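Side-chain contacts in DUF115 domain-containing protein (Magnetospirillum magneticum AMB-1, PDB 5MU5), which probably transfers sugar to flagellin as a Maf-family glycosyltransferase involved in forming the bacterial flagellum: residues V40-E43 with D44-D48; G390-V393 with T394-G397. All blocks are in the same frame, centred on the assembly; numbering follows the deposited sequence.

Interaction 1: residues V40-E43 with D44-D48; sequences VVNE and DGDLD
V40 and D48 form an antiparallel hydrogen-bonded pair: V40 N donates to D48 O at 2.8 Å, and D48 N returns to V40 O at 2.7 Å. Further on, N42 N reaches D46 O at 2.9 Å in a nearly straight bond (175°). The reversal itself is a type I turn from N42 to G45, closed by G45 N to N42 O at 2.8 Å. These last two bonds, with N42 N tied to D46 and N42 O to G45, together with the positive phi of G45 (83°), identify a type I turn with a G1 bulge.

The polar side-chain contact across the turn is made by N42. Its CG stands between the backbone N and the carbonyl carbon (chi1 73°), bringing the amide back over the turn, where OD1 accepts D46 N at 2.9 Å. That donor lies above the carbonyl plane, away from an ideal lone-pair direction. The D44 carboxylate stands almost perpendicular to the N42 amide, and its OD2 is held instead by G60 N.

The apolar side-chain contact across the hairpin is made by V41 and L47, a non-hydrogen-bonded pair. V41 divides its methyls: CG2 meets L47 CD2 at 3.8 Å, whereas CG1 lies against G45 CA at 3.6 Å.

The hairpin joins strands 38-41 and 47-51. On the other face, V40 and D48 touch F55 of strand 54-55, and the D48 carboxylate binds Y57 N and G58 N just beyond it.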
# COMPACT_ATOMS: atom_id res chain seq x y z
N VAL A 40 -12.25 -17.16 -38.87
CA VAL A 40 -13.12 -17.77 -39.87
C VAL A 40 -14.58 -17.42 -39.63
O VAL A 40 -14.96 -17.06 -38.51
CB VAL A 40 -12.96 -19.32 -39.90
CG1 VAL A 40 -11.50 -19.70 -40.09
CG2 VAL A 40 -13.50 -19.96 -38.63
N VAL A 41 -15.40 -17.51 -40.67
CA VAL A 41 -16.84 -17.32 -40.56
C VAL A 41 -17.46 -18.68 -40.24
O VAL A 41 -17.26 -19.63 -40.99
CB VAL A 41 -17.45 -16.79 -41.86
CG1 VAL A 41 -18.96 -16.68 -41.73
CG2 VAL A 41 -16.86 -15.43 -42.23
N ASN A 42 -18.19 -18.77 -39.13
CA ASN A 42 -18.84 -20.04 -38.75
C ASN A 42 -20.19 -20.22 -39.47
O ASN A 42 -20.59 -19.36 -40.25
CB ASN A 42 -18.97 -20.18 -37.22
CG ASN A 42 -20.04 -19.28 -36.63
OD1 ASN A 42 -20.74 -18.57 -37.34
ND2 ASN A 42 -20.18 -19.32 -35.32
N GLU A 43 -20.89 -21.33 -39.21
CA GLU A 43 -22.17 -21.64 -39.88
C GLU A 43 -23.26 -20.60 -39.62
O GLU A 43 -24.10 -20.33 -40.48
CB GLU A 43 -22.67 -23.00 -39.44
CG GLU A 43 -21.78 -24.15 -39.88
CD GLU A 43 -22.18 -25.47 -39.25
OE1 GLU A 43 -22.76 -25.46 -38.13
OE2 GLU A 43 -21.89 -26.52 -39.87
N ASP A 44 -23.24 -20.02 -38.42
CA ASP A 44 -24.16 -18.94 -38.06
C ASP A 44 -23.81 -17.63 -38.78
O ASP A 44 -24.56 -16.65 -38.69
CB ASP A 44 -24.10 -18.69 -36.54
CG ASP A 44 -24.35 -19.94 -35.71
OD1 ASP A 44 -25.11 -20.83 -36.16
OD2 ASP A 44 -23.80 -20.03 -34.59
N GLY A 45 -22.68 -17.59 -39.48
CA GLY A 45 -22.21 -16.37 -40.16
C GLY A 45 -21.48 -15.39 -39.25
O GLY A 45 -21.16 -14.28 -39.66
N ASP A 46 -21.20 -15.81 -38.01
CA ASP A 46 -20.49 -14.98 -37.04
C ASP A 46 -19.01 -15.26 -37.20
O ASP A 46 -18.62 -16.39 -37.56
CB ASP A 46 -20.89 -15.33 -35.61
CG ASP A 46 -22.38 -15.32 -35.40
OD1 ASP A 46 -23.01 -14.31 -35.78
OD2 ASP A 46 -22.91 -16.32 -34.86
N LEU A 47 -18.19 -14.26 -36.94
CA LEU A 47 -16.76 -14.46 -37.01
C LEU A 47 -16.35 -15.29 -35.80
O LEU A 47 -16.90 -15.12 -34.71
CB LEU A 47 -16.00 -13.13 -37.06
CG LEU A 47 -16.08 -12.39 -38.40
CD1 LEU A 47 -15.49 -11.00 -38.24
CD2 LEU A 47 -15.37 -13.15 -39.51
N ASP A 48 -15.39 -16.19 -36.00
CA ASP A 48 -14.94 -17.10 -34.96
C ASP A 48 -13.44 -17.35 -35.11
O ASP A 48 -12.87 -17.04 -36.15
CB ASP A 48 -15.73 -18.42 -35.05
CG ASP A 48 -15.75 -19.21 -33.74
OD1 ASP A 48 -14.97 -18.89 -32.81
OD2 ASP A 48 -16.57 -20.15 -33.60

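Interaction 2: residues G390-V393 with T394-G397; sequences GPTV and TNTG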
# COMPACT_ATOMS: atom_id res chain seq x y z
N GLY A 390 9.67 -1.42 7.74
CA GLY A 390 8.49 -1.99 8.42
C GLY A 390 8.21 -3.39 7.92
O GLY A 390 8.91 -3.87 7.01
N PRO A 391 7.14 -4.03 8.42
CA PRO A 391 6.14 -3.49 9.32
C PRO A 391 6.51 -3.40 10.80
O PRO A 391 5.86 -2.67 11.54
CB PRO A 391 4.95 -4.45 9.14
CG PRO A 391 5.56 -5.74 8.73
CD PRO A 391 6.72 -5.34 7.87
N THR A 392 7.51 -4.14 11.25
CA THR A 392 7.93 -4.09 12.66
C THR A 392 9.42 -3.69 12.83
O THR A 392 10.21 -3.60 11.85
CB THR A 392 7.65 -5.43 13.33
OG1 THR A 392 8.42 -6.45 12.67
CG2 THR A 392 6.17 -5.77 13.20
N VAL A 393 9.79 -3.47 14.09
CA VAL A 393 11.09 -2.89 14.44
C VAL A 393 12.26 -3.82 14.12
O VAL A 393 13.39 -3.37 13.92
CB VAL A 393 11.09 -2.39 15.91
CG1 VAL A 393 10.92 -3.55 16.89
CG2 VAL A 393 12.34 -1.57 16.21
N THR A 394 11.97 -5.11 14.04
CA THR A 394 12.96 -6.09 13.61
C THR A 394 13.37 -5.89 12.15
O THR A 394 14.52 -6.15 11.78
CB THR A 394 12.42 -7.52 13.82
OG1 THR A 394 12.41 -7.79 15.23
CG2 THR A 394 13.30 -8.51 13.19
N ASN A 395 12.41 -5.44 11.34
CA ASN A 395 12.67 -5.09 9.94
C ASN A 395 13.55 -3.86 9.91
O ASN A 395 14.46 -3.78 9.09
CB ASN A 395 11.37 -4.75 9.20
CG ASN A 395 10.40 -5.91 9.17
OD1 ASN A 395 9.34 -5.91 9.84
ND2 ASN A 395 10.79 -6.95 8.44
N THR A 396 13.26 -2.90 10.80
CA THR A 396 14.01 -1.64 10.86
C THR A 396 15.46 -1.90 11.17
O THR A 396 16.34 -1.34 10.53
CB THR A 396 13.44 -0.71 11.95
OG1 THR A 396 12.01 -0.65 11.85
CG2 THR A 396 14.04 0.68 11.82
N GLY A 397 15.72 -2.76 12.16
CA GLY A 397 17.10 -3.09 12.53
C GLY A 397 17.84 -3.83 11.43
O GLY A 397 18.99 -3.57 11.16
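N395 OD1 is gripped from the preceding loop: T392 N donates to it at 2.9 Å with an N-H...O angle of 162°, in the carbonyl plane and on a lone pair. T392 OG1 lies 3.0 Å from the same N395 OD1, but this second bond is not settled, because the hydroxyl is also hydrogen-bonded to T472 OG1. The N395 CG lies anti to its own carbonyl carbon (chi1 -61°), which turns the amide back toward the loop. Its other end, ND2, donates to T472 O, so both ends of the amide are engaged and its flip is fixed. P391 follows a cis peptide bond; its ring lies obliquely across the N395 side chain, CD coming to 3.3 Å from N395 OD1.

T392 occupies the N-cap position, yet its side chain makes no capping bond. T392 N donates to the side chain three residues on, as in a capping box, but without the reciprocal bond the box is incomplete. T392 O serves the first turn only weakly, accepting N395 N at 2.9 Å and T396 N at 3.3 Å. The regular helical pattern is clear one residue later, where G397 N binds V393 O at 3.0 Å. The T396 hydroxyl is hydrogen-bonded to S389 O, just before the loop segment.

A sulfate ion, probably from the crystallisation liquor, lies about 3 Å from the V393 side chain and may mark a pocket. The start of helix 393-404 rests between two layers: N395 and T394 pack on helix 467-482, V393 and T396 touch M321 of strand 319-322, and V393 and T394 also reach C303 of strand 299-303.

From the N terminus, interaction 1 closes first, turning strand 38-41 into strand 47-51 within the Maf N-terminal domain. Interaction 2 opens some 340 residues later, in the MptE-like region, where the loop after helix 373-378 enters helix 393-404. Each joins consecutive pieces of chain, so they stand in series and neither nest nor cross. The centres of interactions 1 and 2 are about 60 Å apart, on opposite sides of the chain's centre. The nearest atoms of interactions 1 and 2 are about 48 Å apart, which excludes contact. The first shapes a peripheral three-stranded antiparallel sheet; the second sets a helix start beside the large mixed sheet, nearer the middle.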